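Local coordinates for calcium binding protein (Fasciola hepatica, PDB 5FX0), which probably binds calcium ions as a whole protein, and is represented here by its dynein light chain-like domain alone, at residues Leu86-Arg91 with Cys97-Thr102; Asn57-Asp60 with Val66-Cys69; Thr39-Asn42 with Glu46-Lys49. All coordinates share one frame; numbering follows the deposited sequence.

Contact 1. Residues Leu86-Arg91 with Cys97-Thr102; sequences LSIQFR and CLAWRT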
ATOM      1  N   LEU A  86     -14.840   2.538  -2.094  1.00 47.44           N
ATOM      2  CA  LEU A  86     -14.812   1.134  -1.697  1.00 48.69           C
ATOM      3  C   LEU A  86     -13.381   0.740  -1.348  1.00 49.64           C
ATOM      4  O   LEU A  86     -12.455   0.957  -2.134  1.00 46.13           O
ATOM      5  CB  LEU A  86     -15.313   0.227  -2.799  1.00 49.49           C
ATOM      6  CG  LEU A  86     -16.753   0.426  -3.242  1.00 54.55           C
ATOM      7  CD1 LEU A  86     -17.040  -0.521  -4.399  1.00 56.31           C
ATOM      8  CD2 LEU A  86     -17.714   0.179  -2.090  1.00 56.09           C
ATOM      9  N   SER A  87     -13.227   0.187  -0.152  1.00 47.67           N
ATOM     10  CA  SER A  87     -11.979  -0.372   0.298  1.00 44.46           C
ATOM     11  C   SER A  87     -12.222  -1.534   1.225  1.00 38.23           C
ATOM     12  O   SER A  87     -13.279  -1.667   1.852  1.00 37.14           O
ATOM     13  CB  SER A  87     -11.178   0.671   1.058  1.00 45.23           C
ATOM     14  OG  SER A  87     -11.817   0.949   2.282  1.00 52.81           O
ATOM     15  N   ILE A  88     -11.195  -2.350   1.335  1.00 35.57           N
ATOM     16  CA  ILE A  88     -11.169  -3.467   2.251  1.00 35.93           C
ATOM     17  C   ILE A  88      -9.718  -3.688   2.670  1.00 39.33           C
ATOM     18  O   ILE A  88      -8.776  -3.501   1.869  1.00 40.08           O
ATOM     19  CB  ILE A  88     -11.845  -4.694   1.638  1.00 36.36           C
ATOM     20  CG1 ILE A  88     -12.092  -5.771   2.676  1.00 38.70           C
ATOM     21  CG2 ILE A  88     -11.074  -5.262   0.450  1.00 39.33           C
ATOM     22  CD1 ILE A  88     -13.056  -6.817   2.167  1.00 41.01           C
ATOM     23  N   GLN A  89      -9.558  -3.994   3.950  1.00 39.46           N
ATOM     24  CA  GLN A  89      -8.283  -4.300   4.569  1.00 39.23           C
ATOM     25  C   GLN A  89      -8.538  -5.496   5.441  1.00 37.57           C
ATOM     26  O   GLN A  89      -9.431  -5.479   6.262  1.00 36.62           O
ATOM     27  CB  GLN A  89      -7.815  -3.158   5.419  1.00 38.89           C
ATOM     28  CG  GLN A  89      -7.709  -1.865   4.652  1.00 46.01           C
ATOM     29  CD  GLN A  89      -7.464  -0.720   5.579  1.00 51.67           C
ATOM     30  OE1 GLN A  89      -6.672  -0.815   6.512  1.00 53.38           O
ATOM     31  NE2 GLN A  89      -8.169   0.364   5.355  1.00 59.81           N
ATOM     32  N   PHE A  90      -7.782  -6.552   5.233  1.00 36.69           N
ATOM     33  CA  PHE A  90      -7.943  -7.743   6.032  1.00 37.62           C
ATOM     34  C   PHE A  90      -6.648  -8.515   6.138  1.00 36.21           C
ATOM     35  O   PHE A  90      -5.722  -8.291   5.380  1.00 34.87           O
ATOM     36  CB  PHE A  90      -9.085  -8.604   5.487  1.00 37.13           C
ATOM     37  CG  PHE A  90      -8.862  -9.112   4.108  1.00 36.24           C
ATOM     38  CD1 PHE A  90      -9.159  -8.333   3.029  1.00 39.11           C
ATOM     39  CD2 PHE A  90      -8.368 -10.390   3.892  1.00 41.82           C
ATOM     40  CE1 PHE A  90      -8.954  -8.793   1.735  1.00 42.59           C
ATOM     41  CE2 PHE A  90      -8.150 -10.865   2.603  1.00 40.34           C
ATOM     42  CZ  PHE A  90      -8.460 -10.067   1.524  1.00 40.90           C
ATOM     43  N   ARG A  91      -6.598  -9.394   7.114  1.00 37.50           N
ATOM     44  CA  ARG A  91      -5.438 -10.220   7.375  1.00 42.11           C
ATOM     45  C   ARG A  91      -5.819 -11.670   7.069  1.00 40.83           C
ATOM     46  O   ARG A  91      -6.905 -12.142   7.419  1.00 40.55           O
ATOM     47  CB  ARG A  91      -5.006 -10.042   8.826  1.00 44.53           C
ATOM     48  CG  ARG A  91      -3.915 -10.994   9.320  1.00 53.51           C
ATOM     49  CD  ARG A  91      -3.400 -10.644  10.716  1.00 52.52           C
ATOM     50  NE  ARG A  91      -2.616  -9.402  10.677  1.00 63.28           N
ATOM     51  CZ  ARG A  91      -3.056  -8.167  10.971  1.00 64.39           C
ATOM     52  NH1 ARG A  91      -4.300  -7.939  11.383  1.00 63.15           N
ATOM     53  NH2 ARG A  91      -2.227  -7.133  10.849  1.00 65.91           N
ATOM     54  N   CYS A  97      -3.992  -7.833   3.176  1.00 38.14           N
ATOM     55  CA  CYS A  97      -4.430  -7.336   1.887  1.00 40.75           C
ATOM     56  C   CYS A  97      -5.131  -5.985   2.034  1.00 36.73           C
ATOM     57  O   CYS A  97      -6.098  -5.873   2.753  1.00 36.34           O
ATOM     58  CB  CYS A  97      -5.357  -8.348   1.224  1.00 43.68           C
ATOM     59  SG  CYS A  97      -5.945  -7.797  -0.380  1.00 55.49           S
ATOM     60  N   LEU A  98      -4.614  -4.978   1.348  1.00 36.45           N
ATOM     61  CA  LEU A  98      -5.256  -3.697   1.188  1.00 41.52           C
ATOM     62  C   LEU A  98      -5.735  -3.607  -0.263  1.00 42.41           C
ATOM     63  O   LEU A  98      -4.939  -3.715  -1.177  1.00 45.29           O
ATOM     64  CB  LEU A  98      -4.271  -2.557   1.469  1.00 42.37           C
ATOM     65  CG  LEU A  98      -3.440  -2.642   2.744  1.00 45.27           C
ATOM     66  CD1 LEU A  98      -2.505  -1.442   2.785  1.00 45.34           C
ATOM     67  CD2 LEU A  98      -4.297  -2.703   4.017  1.00 44.81           C
ATOM     68  N   ALA A  99      -7.027  -3.405  -0.465  1.00 41.35           N
ATOM     69  CA  ALA A  99      -7.592  -3.220  -1.812  1.00 41.25           C
ATOM     70  C   ALA A  99      -8.590  -2.089  -1.765  1.00 39.82           C
ATOM     71  O   ALA A  99      -9.387  -2.007  -0.851  1.00 43.12           O
ATOM     72  CB  ALA A  99      -8.257  -4.510  -2.316  1.00 39.73           C
ATOM     73  N   TRP A 100      -8.538  -1.212  -2.739  1.00 40.99           N
ATOM     74  CA  TRP A 100      -9.481  -0.124  -2.807  1.00 44.03           C
ATOM     75  C   TRP A 100      -9.621   0.398  -4.222  1.00 46.29           C
ATOM     76  O   TRP A 100      -8.805   0.119  -5.101  1.00 49.86           O
ATOM     77  CB  TRP A 100      -9.066   0.983  -1.853  1.00 43.84           C
ATOM     78  CG  TRP A 100      -7.859   1.697  -2.282  1.00 48.99           C
ATOM     79  CD1 TRP A 100      -7.813   2.848  -2.990  1.00 50.96           C
ATOM     80  CD2 TRP A 100      -6.506   1.325  -2.032  1.00 47.06           C
ATOM     81  NE1 TRP A 100      -6.526   3.220  -3.209  1.00 51.97           N
ATOM     82  CE2 TRP A 100      -5.694   2.304  -2.627  1.00 52.04           C
ATOM     83  CE3 TRP A 100      -5.903   0.271  -1.357  1.00 46.08           C
ATOM     84  CZ2 TRP A 100      -4.293   2.256  -2.576  1.00 53.00           C
ATOM     85  CZ3 TRP A 100      -4.511   0.219  -1.302  1.00 49.48           C
ATOM     86  CH2 TRP A 100      -3.724   1.203  -1.905  1.00 51.58           C
ATOM     87  N   ARG A 101     -10.678   1.147  -4.441  1.00 48.78           N
ATOM     88  CA  ARG A 101     -11.067   1.534  -5.764  1.00 51.07           C
ATOM     89  C   ARG A 101     -10.952   3.031  -5.885  1.00 52.87           C
ATOM     90  O   ARG A 101     -11.243   3.758  -4.939  1.00 52.03           O
ATOM     91  CB  ARG A 101     -12.487   1.083  -6.032  1.00 53.25           C
ATOM     92  CG  ARG A 101     -12.812   1.053  -7.518  1.00 63.42           C
ATOM     93  CD  ARG A 101     -14.133   1.718  -7.863  1.00 64.59           C
ATOM     94  NE  ARG A 101     -15.135   0.719  -8.210  1.00 67.53           N
ATOM     95  CZ  ARG A 101     -16.420   0.751  -7.862  1.00 69.61           C
ATOM     96  NH1 ARG A 101     -16.931   1.728  -7.100  1.00 66.85           N
ATOM     97  NH2 ARG A 101     -17.208  -0.234  -8.280  1.00 71.47           N
ATOM     98  N   THR A 102     -10.520   3.483  -7.054  1.00 65.22           N
ATOM     99  CA  THR A 102     -10.327   4.907  -7.332  1.00 81.80           C
ATOM    100  C   THR A 102     -11.130   5.288  -8.596  1.00 84.59           C
ATOM    101  O   THR A 102     -11.267   4.451  -9.503  1.00 74.57           O
ATOM    102  CB  THR A 102      -8.810   5.219  -7.462  1.00 90.59           C
ATOM    103  OG1 THR A 102      -8.605   6.620  -7.683  1.00107.23           O
ATOM    104  CG2 THR A 102      -8.136   4.402  -8.593  1.00 87.05           C
TER

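Contact 2. Residues Asn57-Asp60 with Val66-Cys69; sequences NYMD and VWQC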
ATOM      1  N   ASN A  57      -7.394  -7.711 -10.890  1.00 53.31           N
ATOM      2  CA  ASN A  57      -8.147  -8.110 -12.094  1.00 55.67           C
ATOM      3  C   ASN A  57      -9.539  -8.664 -11.774  1.00 58.91           C
ATOM      4  O   ASN A  57     -10.511  -8.264 -12.410  1.00 64.71           O
ATOM      5  CB  ASN A  57      -7.362  -9.143 -12.921  1.00 56.22           C
ATOM      6  CG  ASN A  57      -6.065  -8.577 -13.511  1.00 54.96           C
ATOM      7  OD1 ASN A  57      -5.864  -7.375 -13.565  1.00 53.89           O
ATOM      8  ND2 ASN A  57      -5.179  -9.458 -13.935  1.00 59.20           N
ATOM      9  N   TYR A  58      -9.632  -9.558 -10.785  1.00 56.06           N
ATOM     10  CA  TYR A  58     -10.928 -10.110 -10.340  1.00 57.61           C
ATOM     11  C   TYR A  58     -11.912  -9.005  -9.942  1.00 60.75           C
ATOM     12  O   TYR A  58     -13.089  -9.042 -10.294  1.00 61.54           O
ATOM     13  CB  TYR A  58     -10.725 -11.093  -9.178  1.00 58.56           C
ATOM     14  CG  TYR A  58     -11.984 -11.528  -8.445  1.00 64.14           C
ATOM     15  CD1 TYR A  58     -12.764 -12.602  -8.909  1.00 62.96           C
ATOM     16  CD2 TYR A  58     -12.380 -10.890  -7.259  1.00 61.34           C
ATOM     17  CE1 TYR A  58     -13.902 -13.006  -8.218  1.00 64.38           C
ATOM     18  CE2 TYR A  58     -13.518 -11.281  -6.570  1.00 60.65           C
ATOM     19  CZ  TYR A  58     -14.268 -12.342  -7.041  1.00 66.60           C
ATOM     20  OH  TYR A  58     -15.393 -12.712  -6.339  1.00 74.72           O
ATOM     21  N   MET A  59     -11.407  -7.998  -9.242  1.00 60.50           N
ATOM     22  CA  MET A  59     -12.248  -6.932  -8.762  1.00 57.33           C
ATOM     23  C   MET A  59     -12.591  -5.893  -9.800  1.00 55.18           C
ATOM     24  O   MET A  59     -13.667  -5.324  -9.744  1.00 58.37           O
ATOM     25  CB  MET A  59     -11.592  -6.294  -7.563  1.00 59.50           C
ATOM     26  CG  MET A  59     -11.481  -7.312  -6.446  1.00 64.16           C
ATOM     27  SD  MET A  59     -11.389  -6.502  -4.870  1.00 74.28           S
ATOM     28  CE  MET A  59      -9.743  -5.810  -4.985  1.00 67.08           C
ATOM     29  N   ASP A  60     -11.665  -5.612 -10.705  1.00 55.83           N
ATOM     30  CA  ASP A  60     -11.946  -4.776 -11.876  1.00 61.83           C
ATOM     31  C   ASP A  60     -13.132  -5.397 -12.663  1.00 60.15           C
ATOM     32  O   ASP A  60     -14.140  -4.743 -12.905  1.00 61.98           O
ATOM     33  CB  ASP A  60     -10.682  -4.625 -12.782  1.00 54.67           C
ATOM     34  CG  ASP A  60      -9.657  -3.566 -12.270  1.00 56.19           C
ATOM     35  OD1 ASP A  60      -9.951  -2.730 -11.396  1.00 60.33           O
ATOM     36  OD2 ASP A  60      -8.518  -3.552 -12.767  1.00 57.35           O
ATOM     37  N   VAL A  66     -11.228   1.439 -11.220  1.00 64.35           N
ATOM     38  CA  VAL A  66      -9.897   0.816 -11.222  1.00 59.39           C
ATOM     39  C   VAL A  66      -9.521   0.468  -9.765  1.00 60.06           C
ATOM     40  O   VAL A  66      -9.502   1.352  -8.889  1.00 53.35           O
ATOM     41  CB  VAL A  66      -8.821   1.777 -11.769  1.00 59.70           C
ATOM     42  CG1 VAL A  66      -7.506   1.039 -11.971  1.00 58.36           C
ATOM     43  CG2 VAL A  66      -9.249   2.413 -13.084  1.00 64.19           C
ATOM     44  N   TRP A  67      -9.214  -0.806  -9.513  1.00 59.04           N
ATOM     45  CA  TRP A  67      -8.734  -1.243  -8.189  1.00 58.94           C
ATOM     46  C   TRP A  67      -7.212  -1.203  -8.060  1.00 55.58           C
ATOM     47  O   TRP A  67      -6.514  -1.313  -9.052  1.00 56.73           O
ATOM     48  CB  TRP A  67      -9.263  -2.628  -7.861  1.00 54.50           C
ATOM     49  CG  TRP A  67     -10.734  -2.610  -7.657  1.00 55.77           C
ATOM     50  CD1 TRP A  67     -11.692  -2.658  -8.617  1.00 57.24           C
ATOM     51  CD2 TRP A  67     -11.426  -2.503  -6.412  1.00 58.16           C
ATOM     52  NE1 TRP A  67     -12.940  -2.605  -8.055  1.00 53.48           N
ATOM     53  CE2 TRP A  67     -12.810  -2.517  -6.701  1.00 52.97           C
ATOM     54  CE3 TRP A  67     -11.015  -2.414  -5.075  1.00 54.82           C
ATOM     55  CZ2 TRP A  67     -13.782  -2.452  -5.711  1.00 50.61           C
ATOM     56  CZ3 TRP A  67     -11.991  -2.326  -4.095  1.00 54.33           C
ATOM     57  CH2 TRP A  67     -13.359  -2.342  -4.425  1.00 51.93           C
ATOM     58  N   GLN A  68      -6.740  -0.947  -6.836  1.00 55.77           N
ATOM     59  CA  GLN A  68      -5.341  -1.099  -6.398  1.00 49.78           C
ATOM     60  C   GLN A  68      -5.377  -2.205  -5.360  1.00 48.13           C
ATOM     61  O   GLN A  68      -6.327  -2.283  -4.584  1.00 45.45           O
ATOM     62  CB  GLN A  68      -4.800   0.130  -5.654  1.00 52.34           C
ATOM     63  CG  GLN A  68      -5.303   1.495  -6.077  1.00 63.72           C
ATOM     64  CD  GLN A  68      -4.681   1.949  -7.364  1.00 74.45           C
ATOM     65  OE1 GLN A  68      -4.026   1.171  -8.053  1.00 80.46           O
ATOM     66  NE2 GLN A  68      -4.878   3.213  -7.700  1.00 90.19           N
ATOM     67  N   CYS A  69      -4.348  -3.044  -5.338  1.00 44.23           N
ATOM     68  CA  CYS A  69      -4.172  -4.066  -4.311  1.00 46.21           C
ATOM     69  C   CYS A  69      -2.730  -4.028  -3.839  1.00 45.18           C
ATOM     70  O   CYS A  69      -1.800  -4.000  -4.648  1.00 50.68           O
ATOM     71  CB  CYS A  69      -4.517  -5.470  -4.819  1.00 48.09           C
ATOM     72  SG  CYS A  69      -4.414  -6.725  -3.503  1.00 58.86           S
TER

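Contact 3. Residues Thr39-Asn42 with Glu46-Lys49; sequences TAHN and EEMK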
ATOM      1  N   THR A  39      -3.724 -19.794  -1.364  1.00 57.58           N
ATOM      2  CA  THR A  39      -3.614 -21.212  -1.131  1.00 59.70           C
ATOM      3  C   THR A  39      -3.073 -21.917  -2.360  1.00 62.07           C
ATOM      4  O   THR A  39      -2.129 -22.679  -2.244  1.00 64.43           O
ATOM      5  CB  THR A  39      -4.969 -21.788  -0.710  1.00 64.21           C
ATOM      6  OG1 THR A  39      -5.355 -21.169   0.519  1.00 68.49           O
ATOM      7  CG2 THR A  39      -4.891 -23.300  -0.499  1.00 71.65           C
ATOM      8  N   ALA A  40      -3.649 -21.649  -3.527  1.00 64.89           N
ATOM      9  CA  ALA A  40      -3.106 -22.152  -4.796  1.00 68.59           C
ATOM     10  C   ALA A  40      -1.577 -21.964  -4.891  1.00 77.23           C
ATOM     11  O   ALA A  40      -0.843 -22.922  -5.137  1.00 75.39           O
ATOM     12  CB  ALA A  40      -3.807 -21.497  -5.983  1.00 64.56           C
ATOM     13  N   HIS A  41      -1.098 -20.754  -4.608  1.00 84.88           N
ATOM     14  CA  HIS A  41       0.330 -20.434  -4.725  1.00 88.73           C
ATOM     15  C   HIS A  41       1.160 -20.928  -3.506  1.00 87.48           C
ATOM     16  O   HIS A  41       2.307 -20.527  -3.349  1.00 88.75           O
ATOM     17  CB  HIS A  41       0.528 -18.907  -4.903  1.00 94.63           C
ATOM     18  CG  HIS A  41      -0.132 -18.315  -6.123  1.00101.50           C
ATOM     19  ND1 HIS A  41       0.420 -17.261  -6.824  1.00108.09           N
ATOM     20  CD2 HIS A  41      -1.301 -18.600  -6.749  1.00108.23           C
ATOM     21  CE1 HIS A  41      -0.375 -16.925  -7.825  1.00107.65           C
ATOM     22  NE2 HIS A  41      -1.428 -17.720  -7.800  1.00109.87           N
ATOM     23  N   ASN A  42       0.586 -21.784  -2.652  1.00 91.63           N
ATOM     24  CA  ASN A  42       1.217 -22.268  -1.400  1.00 96.40           C
ATOM     25  C   ASN A  42       1.637 -21.204  -0.366  1.00 91.70           C
ATOM     26  O   ASN A  42       2.424 -21.496   0.527  1.00 95.11           O
ATOM     27  CB  ASN A  42       2.423 -23.188  -1.707  1.00 99.82           C
ATOM     28  CG  ASN A  42       2.049 -24.429  -2.496  1.00 98.34           C
ATOM     29  OD1 ASN A  42       2.891 -25.006  -3.178  1.00100.87           O
ATOM     30  ND2 ASN A  42       0.799 -24.862  -2.390  1.00101.49           N
ATOM     31  N   GLU A  46       7.545 -14.766  -2.950  1.00 81.76           N
ATOM     32  CA  GLU A  46       7.793 -14.399  -4.353  1.00 82.33           C
ATOM     33  C   GLU A  46       6.616 -14.663  -5.312  1.00 80.95           C
ATOM     34  O   GLU A  46       6.718 -14.384  -6.509  1.00 87.21           O
ATOM     35  CB  GLU A  46       9.026 -15.127  -4.883  1.00 93.10           C
ATOM     36  CG  GLU A  46      10.325 -14.696  -4.224  1.00101.49           C
ATOM     37  CD  GLU A  46      11.480 -14.622  -5.212  1.00108.09           C
ATOM     38  OE1 GLU A  46      11.742 -15.631  -5.902  1.00110.82           O
ATOM     39  OE2 GLU A  46      12.122 -13.551  -5.299  1.00111.71           O
ATOM     40  N   GLU A  47       5.525 -15.226  -4.799  1.00 73.84           N
ATOM     41  CA  GLU A  47       4.274 -15.363  -5.539  1.00 72.68           C
ATOM     42  C   GLU A  47       3.257 -14.229  -5.299  1.00 66.52           C
ATOM     43  O   GLU A  47       2.210 -14.190  -5.963  1.00 59.66           O
ATOM     44  CB  GLU A  47       3.627 -16.715  -5.176  1.00 80.19           C
ATOM     45  CG  GLU A  47       4.241 -17.910  -5.891  1.00 83.38           C
ATOM     46  CD  GLU A  47       4.157 -17.796  -7.406  1.00 89.77           C
ATOM     47  OE1 GLU A  47       3.152 -17.253  -7.918  1.00 96.14           O
ATOM     48  OE2 GLU A  47       5.104 -18.239  -8.088  1.00 98.22           O
ATOM     49  N   MET A  48       3.559 -13.302  -4.384  1.00 58.95           N
ATOM     50  CA  MET A  48       2.535 -12.371  -3.896  1.00 57.52           C
ATOM     51  C   MET A  48       2.200 -11.250  -4.886  1.00 52.78           C
ATOM     52  O   MET A  48       1.031 -10.851  -5.008  1.00 47.80           O
ATOM     53  CB  MET A  48       2.899 -11.831  -2.506  1.00 58.78           C
ATOM     54  CG  MET A  48       2.713 -12.827  -1.376  1.00 59.00           C
ATOM     55  SD  MET A  48       1.009 -13.400  -1.124  1.00 62.68           S
ATOM     56  CE  MET A  48       1.100 -15.038  -1.846  1.00 64.52           C
ATOM     57  N   LYS A  49       3.200 -10.778  -5.623  1.00 55.45           N
ATOM     58  CA  LYS A  49       2.943  -9.890  -6.770  1.00 59.33           C
ATOM     59  C   LYS A  49       1.877 -10.462  -7.718  1.00 56.23           C
ATOM     60  O   LYS A  49       1.027  -9.708  -8.206  1.00 49.61           O
ATOM     61  CB  LYS A  49       4.226  -9.566  -7.558  1.00 67.73           C
ATOM     62  CG  LYS A  49       4.837  -8.218  -7.227  1.00 76.04           C
ATOM     63  CD  LYS A  49       6.055  -7.937  -8.100  1.00 83.17           C
ATOM     64  CE  LYS A  49       6.779  -6.684  -7.625  1.00 90.30           C
ATOM     65  NZ  LYS A  49       8.046  -6.430  -8.367  1.00 93.55           N
TER

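Contact 1. Residues Leu86-Arg91 with Cys97-Thr102
F90 and C97 meet on one face of an antiparallel hairpin. C97 lays its CB over the ring of F90, 3.9 Å from the ring centroid and 25° off the ring normal. Its SG stands obliquely to the same ring, a Cys sulfur-aromatic contact at 4.6 Å from the centroid. With chi1 at 63°, CG of F90 lies between the backbone N and the carbonyl carbon, and the ring is brought beside C97. I88 and A99 share this face, with CG2 of I88 4.0 Å from CB of A99. The ring of F34, in helix 24-40, packs edge-to-face on F90.

The other face carries S87 with W100 and Q89 with L98. CB of S87 lies 3.6 Å from CB of W100. CD2 of L98 touches CG of Q89, whose OE1 goes on to bond Y76.

Beyond the last pair, L86 and R101 run side by side. CD1 of L86 rests over one face of the guanidinium, and NH2 of R101 bonds the backbone O of Y63.

Five backbone hydrogen bonds join the strands. I88 and A99 bond each other both ways, as do F90 and C97, and R101 N reaches L86 O at 2.9 Å. A99 N to I88 O is nearly straight at 174°.

Backbone bonds fix the register; apolar and sulfur contacts join the strands on the F90 face, which packs against helix 24-40.

Contact 2. Residues Asn57-Asp60 with Val66-Cys69
M59 lies across the indole of W67, the two side chains crossing at about a right angle. CB of M59 sits over the five-membered ring, 3.7 Å from its centroid and almost on the normal. On the same face SD comes over the six-membered ring at 4.2 Å from the centroid, a Met-aromatic contact. A bend at the last torsion of M59 (chi3 -71°) turns its methyl back to the ring, and CE ends 3.6 Å from CE3 of W67.

D60 approaches from the edge. Its OD1 lies in the indole plane, 3.3 Å from CD1 of W67. The same oxygen accepts a hydrogen bond from W67 N at 2.8 Å, with an angle of 164° at the hydrogen. CG of D60 stands beside the backbone N (chi1 -80°), which brings OD1 to the strand. OD2 is held by a salt bridge to K56, whose NZ also bonds W67 O.

V66 follows a cis peptide bond and adds its CA beside D60. The contact spans the connection between helix 48-63 and strand 67-72. The last turns of the helix pack on this edge strand, which the second subunit extends, as in dynein light chain dimers.

Contact 3. Residues Thr39-Asn42 with Glu46-Lys49
H41 and E47 make this contact almost alone. Their side chains cross at about a right angle, with ring and carboxylate planes 67° apart. The close part is at ND1 and CE1 of the imidazole. ND1 of H41 lies 2.9 Å from OE1 of E47, and CE1 of H41 is 3.5 Å from the same oxygen. The oxygen stands obliquely to the ring. Behind it the aliphatic parts touch: CB of E47 is 3.8 Å from CB of H41 and lies in the ring plane at its edge. E47 reaches this place by folding at chi2 (-59°), which brings OE1 back to ND1 of H41.

The rest is loose. H41 and E47 are both partly exposed, and the flanking residues make no contact across the two segments. D50 brings its OD2 close to OE1 of E47. The nearby carboxylates may raise the proton affinity of the imidazole or of one another.

N42, with positive phi, is the C-prime residue of a Schellman motif that ends helix 24-40, and its N bonds T39 O. H41, just before it, leans on D50 and V51 of helix 48-63. M48 and K49, which follow E47, pack on W77 and M78 of the second subunit.

From the N terminus, contact 3 comes first. It closes the short turn between helices 24-40 and 48-63. Contact 2 follows at the far end of helix 48-63, where the chain turns into strand 67-72. Contact 1 comes last and closes the hairpin of strands 87-92 and 95-101. The three follow in series, and none encloses or crosses another. Contacts 1 and 2 touch because strands 95-101 and 67-72 are sheet neighbours: W100 O probably bonds Q68 N, T102 N probably bonds V66 O, and CE of M59 packs on CB of A99. Contact 3 stays apart, its centre about 17 Å from that of contact 2. Helix 48-63 links these two, and all three reach the second subunit.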